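PDB 4EHX: tetraacyldisaccharide 4'-kinase from Aquifex aeolicus, which transfers the gamma-phosphate of ATP to the 4'-position of a tetraacyldisaccharide 1-phosphate, yielding lipid IVA in the biosynthesis of lipid A. Local coordinates for residues Val41-Val46 with Asn169-Leu174; Gly47-Thr52 with Ile152-Lys157; Asp139-Arg144 with Ile177-Ala182; Lys158-Arg163 with Glu191-Phe196. All blocks are in the same frame, centred on the assembly; numbering follows the deposited sequence.

The four contacts gather around parallel strands 134-138, 38-43, 150-156 and 182-186 and their loops. Interaction 1 has its centre about 9 Å from those of interactions 2 and 3, and interactions 3 and 4 lie farthest apart, about 17 Å between centres. Strand 38-43 leads through the P-loop into helix 51-61, so interactions 1 and 2 bind successive parts of the predicted ATP site to later chain. Segments 139-144 and 158-163 follow strands 134-138 and 150-156; the chain from 169 to 182, leading into strand 182-186, supplies the second segments of interactions 1 and 3. Interaction 4 joins the chain after strands 150-156 and 182-186. Glu172 ties interaction 1 to interaction 3, Asp159 to interaction 4.

Interaction 1 (Val41-Val46 with Asn169-Leu174); sequences VGNLSV and NLREPL
Leu44 and Val46 meet the loop 169-174 through two backbone hydrogen bonds around a single bridge, Ser45 beside Leu170. Arg171 N gives a short, straight bond to Leu44 O (2.6 Å, 166°), approaching nearly along the C=O axis. Val46 N in turn reaches Asn169 O at 2.9 Å, in the plane of that carbonyl. Leu44 fills the apolar side of the joint, its CD1 lying 3.9 Å from Leu174 CD2 while Leu170 CD2 approaches its CB.

Strand 38-43 ends here and the P-loop begins, with Ser45 and Val46 the first two residues of the predicted ATP site. The bend in the Arg171 chain (chi3 -74°) brings NH2 to Asn43, where its bonds to OD1 (2.8 Å) and to the backbone O of Asn43 are both weak; its firmer partner is Asp139, in a salt bridge. NE is buried without a partner, as is Glu172 N. A methionine in place of Arg171 would probably leave Asp139 without this mate and Asn43 OD1 without its weak donor. Asn43 ND2 donates to Ser45 O at 2.8 Å, a bond within the same segment that satisfies both atoms. Ser45 OG bonds Asp159, and the Glu172 carboxylate is taken up by Gln142 at OE1 and by Arg179 and Asn21 at OE2.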
loop_
_atom_site.group_PDB
_atom_site.type_symbol
_atom_site.label_atom_id
_atom_site.label_comp_id
_atom_site.label_asym_id
_atom_site.label_seq_id
_atom_site.Cartn_x
_atom_site.Cartn_y
_atom_site.Cartn_z
ATOM N N VAL A 41 7.533 -0.430 -5.500
ATOM C CA VAL A 41 7.352 0.105 -4.163
ATOM C C VAL A 41 7.226 -1.078 -3.231
ATOM O O VAL A 41 6.448 -2.011 -3.478
ATOM C CB VAL A 41 6.094 1.022 -4.062
ATOM C CG1 VAL A 41 5.918 1.517 -2.603
ATOM C CG2 VAL A 41 6.242 2.193 -5.030
ATOM N N GLY A 42 8.002 -1.073 -2.154
ATOM C CA GLY A 42 7.954 -2.194 -1.250
ATOM C C GLY A 42 8.459 -1.869 0.140
ATOM O O GLY A 42 8.874 -0.742 0.439
ATOM N N ASN A 43 8.417 -2.867 0.999
ATOM C CA ASN A 43 8.993 -2.712 2.325
ATOM C C ASN A 43 9.484 -4.053 2.865
ATOM O O ASN A 43 9.395 -5.091 2.185
ATOM C CB ASN A 43 8.026 -2.018 3.274
ATOM C CG ASN A 43 7.029 -2.964 3.867
ATOM O OD1 ASN A 43 6.508 -3.835 3.173
ATOM N ND2 ASN A 43 6.770 -2.820 5.161
ATOM N N LEU A 44 10.033 -4.029 4.067
ATOM C CA LEU A 44 10.679 -5.213 4.615
ATOM C C LEU A 44 9.781 -5.950 5.592
ATOM O O LEU A 44 10.033 -7.102 5.911
ATOM C CB LEU A 44 11.987 -4.830 5.323
ATOM C CG LEU A 44 13.149 -4.391 4.442
ATOM C CD1 LEU A 44 14.391 -4.195 5.288
ATOM C CD2 LEU A 44 13.403 -5.433 3.374
ATOM N N SER A 45 8.737 -5.290 6.082
ATOM C CA SER A 45 7.972 -5.856 7.186
ATOM C C SER A 45 6.488 -6.010 6.900
ATOM O O SER A 45 5.923 -5.329 6.040
ATOM C CB SER A 45 8.132 -4.983 8.431
ATOM O OG SER A 45 7.771 -3.644 8.140
ATOM N N VAL A 46 5.862 -6.920 7.633
ATOM C CA VAL A 46 4.412 -6.950 7.712
ATOM C C VAL A 46 3.980 -5.840 8.674
ATOM O O VAL A 46 4.765 -5.411 9.520
ATOM C CB VAL A 46 3.916 -8.315 8.201
ATOM C CG1 VAL A 46 4.440 -9.402 7.285
ATOM C CG2 VAL A 46 4.360 -8.567 9.637
ATOM N N ASN A 169 8.551 -8.908 12.772
ATOM C CA ASN A 169 7.742 -8.597 11.599
ATOM C C ASN A 169 8.497 -8.533 10.280
ATOM O O ASN A 169 7.898 -8.269 9.241
ATOM C CB ASN A 169 6.999 -7.271 11.801
ATOM C CG ASN A 169 6.141 -7.277 13.038
ATOM O OD1 ASN A 169 5.120 -7.961 13.089
ATOM N ND2 ASN A 169 6.556 -6.524 14.049
ATOM N N LEU A 170 9.805 -8.762 10.302
ATOM C CA LEU A 170 10.582 -8.630 9.072
ATOM C C LEU A 170 10.355 -9.807 8.117
ATOM O O LEU A 170 10.418 -10.980 8.516
ATOM C CB LEU A 170 12.074 -8.460 9.381
ATOM C CG LEU A 170 12.466 -7.172 10.110
ATOM C CD1 LEU A 170 13.972 -7.140 10.355
ATOM C CD2 LEU A 170 12.014 -5.954 9.312
ATOM N N ARG A 171 10.090 -9.497 6.853
ATOM C CA ARG A 171 9.964 -10.532 5.830
ATOM C C ARG A 171 11.339 -10.967 5.333
ATOM O O ARG A 171 11.489 -12.070 4.810
ATOM C CB ARG A 171 9.103 -10.038 4.651
ATOM C CG ARG A 171 7.611 -9.993 4.978
ATOM C CD ARG A 171 6.759 -9.677 3.749
ATOM N NE ARG A 171 6.861 -8.276 3.358
ATOM C CZ ARG A 171 6.135 -7.715 2.398
ATOM N NH1 ARG A 171 5.243 -8.435 1.725
ATOM N NH2 ARG A 171 6.299 -6.432 2.108
ATOM N N GLU A 172 12.321 -10.073 5.468
ATOM C CA GLU A 172 13.711 -10.322 5.065
ATOM C C GLU A 172 14.637 -9.612 6.031
ATOM O O GLU A 172 14.258 -8.589 6.611
ATOM C CB GLU A 172 14.016 -9.715 3.694
ATOM C CG GLU A 172 13.093 -10.061 2.593
ATOM C CD GLU A 172 13.629 -9.563 1.271
ATOM O OE1 GLU A 172 13.088 -8.568 0.738
ATOM O OE2 GLU A 172 14.613 -10.163 0.778
ATOM N N PRO A 173 15.876 -10.115 6.162
ATOM C CA PRO A 173 16.892 -9.507 7.025
ATOM C C PRO A 173 17.190 -8.096 6.571
ATOM O O PRO A 173 17.090 -7.799 5.380
ATOM C CB PRO A 173 18.124 -10.379 6.782
ATOM C CG PRO A 173 17.582 -11.691 6.334
ATOM C CD PRO A 173 16.339 -11.386 5.566
ATOM N N LEU A 174 17.562 -7.238 7.517
ATOM C CA LEU A 174 17.868 -5.841 7.217
ATOM C C LEU A 174 19.012 -5.652 6.210
ATOM O O LEU A 174 19.084 -4.621 5.552
ATOM C CB LEU A 174 18.162 -5.077 8.513
ATOM C CG LEU A 174 17.018 -4.904 9.519
ATOM C CD1 LEU A 174 17.536 -4.284 10.823
ATOM C CD2 LEU A 174 15.882 -4.062 8.933
#

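Interaction 2 (Gly47-Thr52 with Ile152-Lys157); sequences GGSGKT and ILLLKK
Gly48 to Lys51 curve past the last residues of strand 150-156 without pairing with them, Lys51 CA and Leu154 CA standing 7.1 Å apart, and Gly50 takes the N-cap position of helix 51-61. Two side chains of the strand, Leu154 and Lys156, reach across from it. Leu154 points one methyl, CD2, into the bend: it lies 3.6 Å from Lys51 CA and 3.7 Å from Ser49 O, and meets the carbonyl carbon of Gly50 as well. Lys156 runs fully extended beyond CG, its first torsion (62°) setting CG between the backbone N and the carbonyl carbon. From there NZ donates to Gly48 O at 2.6 Å, lying in the carbonyl plane with a C=O...N angle of 151°; CE follows it at 3.4 Å from the same oxygen. NZ also bonds a bound methylpentanediol, probably a molecule of the crystallisation liquor.

The segment is the larger part of the P-loop, six of the eight residues of the predicted ATP site. Its glycines suit the bend: at the backbone angles of Gly47 a beta carbon would press on the preceding carbonyl oxygen, and Gly50 has a positive phi. The Lys51 chain leads away from the strand; in P-loop kinases this lysine generally binds ATP phosphates, and it probably does so here. Strand 150-156 lies between the parallel strands 38-43 and 182-186, so Leu154 also touches Val41 and Thr186, while Lys51 packs against Met104 of helix 99-107.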
loop_
_atom_site.group_PDB
_atom_site.type_symbol
_atom_site.label_atom_id
_atom_site.label_comp_id
_atom_site.label_asym_id
_atom_site.label_seq_id
_atom_site.Cartn_x
_atom_site.Cartn_y
_atom_site.Cartn_z
ATOM N N GLY A 47 2.746 -5.362 8.536
ATOM C CA GLY A 47 2.249 -4.290 9.384
ATOM C C GLY A 47 2.129 -2.980 8.626
ATOM O O GLY A 47 2.517 -2.904 7.462
ATOM N N GLY A 48 1.591 -1.951 9.282
ATOM C CA GLY A 48 1.394 -0.653 8.653
ATOM C C GLY A 48 2.668 -0.171 7.987
ATOM O O GLY A 48 3.733 -0.190 8.604
ATOM N N SER A 49 2.559 0.272 6.735
ATOM C CA SER A 49 3.726 0.503 5.885
ATOM C C SER A 49 3.804 1.890 5.261
ATOM O O SER A 49 4.895 2.406 5.007
ATOM C CB SER A 49 3.739 -0.529 4.758
ATOM O OG SER A 49 4.851 -0.326 3.907
ATOM N N GLY A 50 2.650 2.487 4.990
ATOM C CA GLY A 50 2.613 3.723 4.227
ATOM C C GLY A 50 2.771 3.413 2.755
ATOM O O GLY A 50 2.801 4.312 1.913
ATOM N N LYS A 51 2.859 2.127 2.427
ATOM C CA LYS A 51 3.055 1.739 1.035
ATOM C C LYS A 51 1.893 2.194 0.150
ATOM O O LYS A 51 2.106 2.669 -0.960
ATOM C CB LYS A 51 3.234 0.223 0.916
ATOM C CG LYS A 51 3.339 -0.258 -0.505
ATOM C CD LYS A 51 2.491 -1.501 -0.726
ATOM C CE LYS A 51 1.007 -1.170 -0.654
ATOM N NZ LYS A 51 0.175 -2.386 -0.766
ATOM N N THR A 52 0.668 2.029 0.636
ATOM C CA THR A 52 -0.507 2.434 -0.138
ATOM C C THR A 52 -0.464 3.937 -0.415
ATOM O O THR A 52 -0.623 4.370 -1.563
ATOM C CB THR A 52 -1.822 2.047 0.574
ATOM O OG1 THR A 52 -1.832 0.635 0.800
ATOM C CG2 THR A 52 -3.029 2.407 -0.285
ATOM N N ILE A 152 12.259 1.031 -4.999
ATOM C CA ILE A 152 12.013 1.932 -3.879
ATOM C C ILE A 152 11.618 1.141 -2.644
ATOM O O ILE A 152 10.662 0.364 -2.668
ATOM C CB ILE A 152 10.911 2.939 -4.198
ATOM C CG1 ILE A 152 11.277 3.737 -5.458
ATOM C CG2 ILE A 152 10.709 3.885 -2.990
ATOM C CD1 ILE A 152 10.168 4.753 -5.909
ATOM N N LEU A 153 12.370 1.328 -1.566
ATOM C CA LEU A 153 12.108 0.605 -0.332
ATOM C C LEU A 153 11.672 1.568 0.744
ATOM O O LEU A 153 12.366 2.550 1.033
ATOM C CB LEU A 153 13.376 -0.109 0.147
ATOM C CG LEU A 153 13.217 -0.865 1.475
ATOM C CD1 LEU A 153 12.289 -2.060 1.313
ATOM C CD2 LEU A 153 14.602 -1.314 2.038
ATOM N N LEU A 154 10.532 1.277 1.355
ATOM C CA LEU A 154 10.045 2.079 2.481
ATOM C C LEU A 154 10.523 1.444 3.763
ATOM O O LEU A 154 10.445 0.218 3.920
ATOM C CB LEU A 154 8.514 2.131 2.489
ATOM C CG LEU A 154 7.867 3.212 1.611
ATOM C CD1 LEU A 154 8.321 3.114 0.162
ATOM C CD2 LEU A 154 6.340 3.084 1.703
ATOM N N LEU A 155 11.000 2.283 4.676
ATOM C CA LEU A 155 11.495 1.845 5.975
ATOM C C LEU A 155 10.903 2.711 7.064
ATOM O O LEU A 155 10.974 3.936 6.977
ATOM C CB LEU A 155 13.010 2.025 6.048
ATOM C CG LEU A 155 14.022 0.962 5.635
ATOM C CD1 LEU A 155 15.388 1.498 6.031
ATOM C CD2 LEU A 155 13.760 -0.395 6.298
ATOM N N LYS A 156 10.353 2.098 8.107
ATOM C CA LYS A 156 9.997 2.871 9.300
ATOM C C LYS A 156 10.970 2.608 10.442
ATOM O O LYS A 156 11.654 1.580 10.474
ATOM C CB LYS A 156 8.561 2.594 9.738
ATOM C CG LYS A 156 8.307 1.167 10.115
ATOM C CD LYS A 156 6.837 0.917 10.333
ATOM C CE LYS A 156 6.577 -0.562 10.515
ATOM N NZ LYS A 156 5.124 -0.838 10.648
ATOM N N LYS A 157 11.042 3.539 11.385
ATOM C CA LYS A 157 12.014 3.409 12.469
ATOM C C LYS A 157 11.894 2.040 13.143
ATOM O O LYS A 157 12.897 1.400 13.446
ATOM C CB LYS A 157 11.851 4.541 13.494
ATOM C CG LYS A 157 12.912 4.530 14.600
ATOM C CD LYS A 157 12.652 5.649 15.612
ATOM C CE LYS A 157 13.704 5.685 16.708
ATOM N NZ LYS A 157 13.389 6.740 17.717
#

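Interaction 3 (Asp139-Arg144 with Ile177-Ala182); sequences DGFQHR and IRRADA
The Arg179 guanidinium lies between Phe141 and Arg144: the Phe141 ring stacks on one face, centres 4.3 Å apart and planes at 24°, and Arg144 CD sits over the opposite face. The Arg144 guanidinium, turned only 5° from that of Arg179, is shifted along the Arg179 side chain, so that Arg179 CD rests over its centre, 3.3 Å from Arg144 CZ. At the edge of the Arg179 group, NH2 donates to Phe141 O at 2.9 Å; the oxygen is in the guanidinium plane, but NH2 stands well above the plane of the carbonyl. A water accepts from Arg179 NE and donates to the same Phe141 O (2.7 Å), giving this oxygen two donors. It also lies over one face of the Phe141 ring, toward its rim, with Ala180 N and Gln142 NE2 at the ring edge.

The type I turn Gly140-His143 shapes this loop after strand 134-138, probably the Walker B strand of this P-loop kinase. Phe141 has CG opposite its backbone N (chi1 -166°), which carries the ring out over Arg179. The two like-charged NE atoms are 3.6 Å apart, a closeness probably offset by Glu176 at Arg179 NH1 and Asp25 at Arg144 NH2.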
loop_
_atom_site.group_PDB
_atom_site.type_symbol
_atom_site.label_atom_id
_atom_site.label_comp_id
_atom_site.label_asym_id
_atom_site.label_seq_id
_atom_site.Cartn_x
_atom_site.Cartn_y
_atom_site.Cartn_z
ATOM N N ASP A 139 4.043 -3.312 -3.523
ATOM C CA ASP A 139 4.557 -4.418 -2.757
ATOM C C ASP A 139 5.409 -5.369 -3.610
ATOM O O ASP A 139 5.159 -6.573 -3.678
ATOM C CB ASP A 139 3.415 -5.162 -2.059
ATOM C CG ASP A 139 3.913 -5.948 -0.875
ATOM O OD1 ASP A 139 4.928 -5.501 -0.304
ATOM O OD2 ASP A 139 3.336 -7.001 -0.536
ATOM N N GLY A 140 6.439 -4.820 -4.242
ATOM C CA GLY A 140 7.217 -5.598 -5.180
ATOM C C GLY A 140 8.659 -5.836 -4.776
ATOM O O GLY A 140 9.409 -6.423 -5.555
ATOM N N PHE A 141 9.062 -5.408 -3.577
ATOM C CA PHE A 141 10.486 -5.555 -3.176
ATOM C C PHE A 141 11.005 -7.008 -3.184
ATOM O O PHE A 141 12.143 -7.279 -3.593
ATOM C CB PHE A 141 10.751 -4.921 -1.794
ATOM C CG PHE A 141 12.216 -4.730 -1.476
ATOM C CD1 PHE A 141 12.955 -3.715 -2.086
ATOM C CD2 PHE A 141 12.848 -5.538 -0.547
ATOM C CE1 PHE A 141 14.318 -3.534 -1.779
ATOM C CE2 PHE A 141 14.200 -5.356 -0.220
ATOM C CZ PHE A 141 14.933 -4.357 -0.843
ATOM N N GLN A 142 10.177 -7.938 -2.730
ATOM C CA GLN A 142 10.547 -9.356 -2.698
ATOM C C GLN A 142 10.372 -10.088 -4.043
ATOM O O GLN A 142 10.840 -11.223 -4.205
ATOM C CB GLN A 142 9.718 -10.082 -1.629
ATOM C CG GLN A 142 10.118 -9.755 -0.185
ATOM C CD GLN A 142 9.640 -8.385 0.271
ATOM O OE1 GLN A 142 8.520 -7.963 -0.042
ATOM N NE2 GLN A 142 10.481 -7.687 1.015
ATOM N N HIS A 143 9.675 -9.469 -4.994
ATOM C CA HIS A 143 9.372 -10.152 -6.256
ATOM C C HIS A 143 10.531 -10.038 -7.251
ATOM O O HIS A 143 10.401 -9.409 -8.306
ATOM C CB HIS A 143 8.059 -9.634 -6.868
ATOM C CG HIS A 143 7.474 -10.567 -7.886
ATOM N ND1 HIS A 143 6.809 -11.725 -7.536
ATOM C CD2 HIS A 143 7.462 -10.524 -9.242
ATOM C CE1 HIS A 143 6.420 -12.359 -8.631
ATOM N NE2 HIS A 143 6.805 -11.652 -9.680
ATOM N N ARG A 144 11.660 -10.665 -6.918
ATOM C CA ARG A 144 12.914 -10.399 -7.619
ATOM C C ARG A 144 12.941 -10.947 -9.036
ATOM O O ARG A 144 13.763 -10.524 -9.853
ATOM C CB ARG A 144 14.102 -10.930 -6.816
ATOM C CG ARG A 144 14.247 -10.245 -5.459
ATOM C CD ARG A 144 15.542 -10.637 -4.748
ATOM N NE ARG A 144 16.743 -10.145 -5.435
ATOM C CZ ARG A 144 17.985 -10.402 -5.028
ATOM N NH1 ARG A 144 18.195 -11.137 -3.932
ATOM N NH2 ARG A 144 19.023 -9.940 -5.714
ATOM N N ILE A 177 18.372 -4.294 2.665
ATOM C CA ILE A 177 18.266 -2.877 2.332
ATOM C C ILE A 177 19.194 -2.536 1.156
ATOM O O ILE A 177 18.903 -1.647 0.356
ATOM C CB ILE A 177 18.564 -1.994 3.566
ATOM C CG1 ILE A 177 17.370 -2.050 4.524
ATOM C CG2 ILE A 177 18.849 -0.537 3.156
ATOM C CD1 ILE A 177 17.651 -1.471 5.909
ATOM N N ARG A 178 20.297 -3.269 1.030
ATOM C CA ARG A 178 21.227 -3.043 -0.077
ATOM C C ARG A 178 20.606 -3.130 -1.482
ATOM O O ARG A 178 21.147 -2.555 -2.433
ATOM C CB ARG A 178 22.439 -3.988 0.024
ATOM C CG ARG A 178 22.134 -5.461 -0.239
ATOM C CD ARG A 178 23.367 -6.311 0.103
ATOM N NE ARG A 178 23.111 -7.743 -0.028
ATOM C CZ ARG A 178 23.838 -8.692 0.565
ATOM N NH1 ARG A 178 24.864 -8.358 1.342
ATOM N NH2 ARG A 178 23.537 -9.974 0.392
ATOM N N ARG A 179 19.499 -3.857 -1.628
ATOM C CA ARG A 179 18.841 -3.971 -2.944
ATOM C C ARG A 179 18.127 -2.694 -3.390
ATOM O O ARG A 179 17.840 -2.530 -4.575
ATOM C CB ARG A 179 17.842 -5.130 -2.998
ATOM C CG ARG A 179 18.412 -6.473 -2.600
ATOM C CD ARG A 179 17.620 -7.610 -3.240
ATOM N NE ARG A 179 16.169 -7.599 -2.971
ATOM C CZ ARG A 179 15.573 -8.228 -1.953
ATOM N NH1 ARG A 179 16.289 -8.903 -1.057
ATOM N NH2 ARG A 179 14.251 -8.195 -1.830
ATOM N N ALA A 180 17.832 -1.800 -2.451
ATOM C CA ALA A 180 17.123 -0.568 -2.778
ATOM C C ALA A 180 17.931 0.380 -3.656
ATOM O O ALA A 180 19.131 0.531 -3.469
ATOM C CB ALA A 180 16.679 0.161 -1.494
ATOM N N ASP A 181 17.257 1.035 -4.604
ATOM C CA ASP A 181 17.850 2.164 -5.311
ATOM C C ASP A 181 17.594 3.450 -4.558
ATOM O O ASP A 181 18.346 4.419 -4.677
ATOM C CB ASP A 181 17.258 2.297 -6.710
ATOM C CG ASP A 181 17.612 1.140 -7.594
ATOM O OD1 ASP A 181 18.804 0.749 -7.621
ATOM O OD2 ASP A 181 16.696 0.630 -8.266
ATOM N N ALA A 182 16.489 3.476 -3.821
ATOM C CA ALA A 182 16.092 4.667 -3.081
ATOM C C ALA A 182 15.387 4.214 -1.815
ATOM O O ALA A 182 14.669 3.204 -1.823
ATOM C CB ALA A 182 15.157 5.548 -3.921
HETATM O O HOH W 1 14.397 -6.071 -4.566
#

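Interaction 4 (Lys158-Arg163 with Glu191-Phe196); sequences KDLKDR and EPFEFF
Short helix 157-160, a weakly bonded turn at the end of strand 150-156, meets the loop that follows the neighbouring parallel strand 182-186, and the contact is a small apolar patch at the surface. Leu160 carries it. Its CD2 methyl sits over the face of the Phe195 ring in a CH-pi contact, 4.0 Å from the centroid and 18° off the ring normal. The other methyl, CD1, touches both aromatics, 3.9 Å from Phe195 CD1 and 3.9 Å from Phe193 CE2, approaching the second ring obliquely. Phe195 places CG opposite its backbone N (chi1 -174°), which brings the ring to Leu160 with one face against CD2. With Leu160 cut back to an alanine, a gap would probably open against the face of Phe195, and Phe193 would lose the methyl it touches.

Beside this patch Lys161 holds NZ 4.0 Å from Glu191 OE2, near enough for attraction but beyond a salt bridge. Within the turn, Lys161 N bonds back to Lys158 O at 3.1 Å. Just after it, Asp162 OD1 accepts from Arg163 N (2.6 Å) and also from Asn169 N, farther along the chain. The rings also rest on strands 150-156 and 182-186: Phe193 packs on Leu185 of strand 182-186, and Phe195 on Leu183 and Leu185 of that strand, on Leu155 of strand 150-156, and on Ile177 of the loop leading into strand 182-186.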
loop_
_atom_site.group_PDB
_atom_site.type_symbol
_atom_site.label_atom_id
_atom_site.label_comp_id
_atom_site.label_asym_id
_atom_site.label_seq_id
_atom_site.Cartn_x
_atom_site.Cartn_y
_atom_site.Cartn_z
ATOM N N LYS A 158 10.663 1.587 13.362
ATOM C CA LYS A 158 10.422 0.288 14.006
ATOM C C LYS A 158 11.120 -0.880 13.287
ATOM O O LYS A 158 11.572 -1.840 13.935
ATOM C CB LYS A 158 8.918 0.021 14.067
ATOM C CG LYS A 158 8.526 -1.198 14.899
ATOM C CD LYS A 158 7.052 -1.507 14.717
ATOM C CE LYS A 158 6.623 -2.706 15.549
ATOM N NZ LYS A 158 5.199 -3.075 15.290
ATOM N N ASP A 159 11.197 -0.805 11.958
ATOM C CA ASP A 159 11.843 -1.862 11.160
ATOM C C ASP A 159 13.292 -2.085 11.576
ATOM O O ASP A 159 13.763 -3.228 11.628
ATOM C CB ASP A 159 11.812 -1.520 9.665
ATOM C CG ASP A 159 10.411 -1.558 9.073
ATOM O OD1 ASP A 159 9.559 -2.314 9.591
ATOM O OD2 ASP A 159 10.162 -0.844 8.071
ATOM N N LEU A 160 14.006 -0.994 11.852
ATOM C CA LEU A 160 15.435 -1.072 12.185
ATOM C C LEU A 160 15.701 -1.806 13.496
ATOM O O LEU A 160 16.820 -2.260 13.749
ATOM C CB LEU A 160 16.047 0.328 12.251
ATOM C CG LEU A 160 16.041 1.149 10.960
ATOM C CD1 LEU A 160 16.618 2.528 11.217
ATOM C CD2 LEU A 160 16.828 0.437 9.870
ATOM N N LYS A 161 14.672 -1.925 14.327
ATOM C CA LYS A 161 14.818 -2.596 15.611
ATOM C C LYS A 161 14.153 -3.968 15.617
ATOM O O LYS A 161 14.145 -4.643 16.639
ATOM C CB LYS A 161 14.214 -1.731 16.721
ATOM C CG LYS A 161 14.777 -0.316 16.779
ATOM C CD LYS A 161 14.014 0.571 17.762
ATOM C CE LYS A 161 12.631 0.926 17.238
ATOM N NZ LYS A 161 11.982 1.998 18.042
ATOM N N ASP A 162 13.602 -4.376 14.476
ATOM C CA ASP A 162 12.735 -5.548 14.407
ATOM C C ASP A 162 13.509 -6.841 14.105
ATOM O O ASP A 162 14.723 -6.824 13.923
ATOM C CB ASP A 162 11.660 -5.317 13.337
ATOM C CG ASP A 162 10.331 -5.982 13.675
ATOM O OD1 ASP A 162 10.342 -7.077 14.268
ATOM O OD2 ASP A 162 9.270 -5.402 13.345
ATOM N N ARG A 163 12.787 -7.956 14.048
ATOM C CA ARG A 163 13.385 -9.266 13.816
ATOM C C ARG A 163 12.626 -10.018 12.729
ATOM O O ARG A 163 11.476 -9.703 12.431
ATOM C CB ARG A 163 13.372 -10.091 15.106
ATOM C CG ARG A 163 14.232 -9.528 16.228
ATOM C CD ARG A 163 14.043 -10.322 17.514
ATOM N NE ARG A 163 12.648 -10.322 17.951
ATOM C CZ ARG A 163 12.222 -10.812 19.113
ATOM N NH1 ARG A 163 13.082 -11.344 19.973
ATOM N NH2 ARG A 163 10.932 -10.766 19.418
ATOM N N GLU A 191 7.117 9.041 14.339
ATOM C CA GLU A 191 8.351 8.412 14.799
ATOM C C GLU A 191 9.472 8.859 13.882
ATOM O O GLU A 191 10.003 8.058 13.104
ATOM C CB GLU A 191 8.318 6.885 14.850
ATOM C CG GLU A 191 7.847 6.311 16.169
ATOM C CD GLU A 191 8.310 4.880 16.367
ATOM O OE1 GLU A 191 7.458 4.003 16.626
ATOM O OE2 GLU A 191 9.531 4.632 16.263
ATOM N N PRO A 192 9.852 10.137 13.979
ATOM C CA PRO A 192 10.863 10.702 13.084
ATOM C C PRO A 192 12.188 10.002 13.295
ATOM O O PRO A 192 12.508 9.636 14.427
ATOM C CB PRO A 192 10.996 12.155 13.561
ATOM C CG PRO A 192 9.847 12.394 14.492
ATOM C CD PRO A 192 9.467 11.070 15.051
ATOM N N PHE A 193 12.959 9.835 12.230
ATOM C CA PHE A 193 14.285 9.247 12.367
ATOM C C PHE A 193 15.142 9.533 11.156
ATOM O O PHE A 193 14.639 9.913 10.105
ATOM C CB PHE A 193 14.200 7.730 12.612
ATOM C CG PHE A 193 13.799 6.918 11.398
ATOM C CD1 PHE A 193 12.491 6.933 10.934
ATOM C CD2 PHE A 193 14.729 6.115 10.744
ATOM C CE1 PHE A 193 12.120 6.178 9.825
ATOM C CE2 PHE A 193 14.372 5.348 9.638
ATOM C CZ PHE A 193 13.062 5.375 9.176
ATOM N N GLU A 194 16.442 9.322 11.315
ATOM C CA GLU A 194 17.390 9.465 10.224
ATOM C C GLU A 194 18.006 8.104 9.950
ATOM O O GLU A 194 18.112 7.266 10.844
ATOM C CB GLU A 194 18.491 10.456 10.608
ATOM C CG GLU A 194 17.982 11.803 11.104
ATOM C CD GLU A 194 17.603 12.747 9.976
ATOM O OE1 GLU A 194 17.886 12.417 8.802
ATOM O OE2 GLU A 194 17.030 13.822 10.268
ATOM N N PHE A 195 18.420 7.882 8.713
ATOM C CA PHE A 195 19.083 6.637 8.373
ATOM C C PHE A 195 19.954 6.845 7.148
ATOM O O PHE A 195 19.449 7.020 6.038
ATOM C CB PHE A 195 18.046 5.549 8.113
ATOM C CG PHE A 195 18.636 4.188 7.901
ATOM C CD1 PHE A 195 19.461 3.621 8.857
ATOM C CD2 PHE A 195 18.350 3.465 6.755
ATOM C CE1 PHE A 195 20.002 2.361 8.666
ATOM C CE2 PHE A 195 18.884 2.206 6.560
ATOM C CZ PHE A 195 19.710 1.652 7.517
ATOM N N PHE A 196 21.266 6.830 7.357
ATOM C CA PHE A 196 22.208 7.079 6.274
ATOM C C PHE A 196 22.809 5.796 5.712
ATOM O O PHE A 196 23.364 4.973 6.447
ATOM C CB PHE A 196 23.333 8.010 6.722
ATOM C CG PHE A 196 24.350 8.268 5.651
ATOM C CD1 PHE A 196 24.151 9.274 4.718
ATOM C CD2 PHE A 196 25.493 7.492 5.561
ATOM C CE1 PHE A 196 25.080 9.510 3.722
ATOM C CE2 PHE A 196 26.425 7.720 4.569
ATOM C CZ PHE A 196 26.218 8.733 3.648
#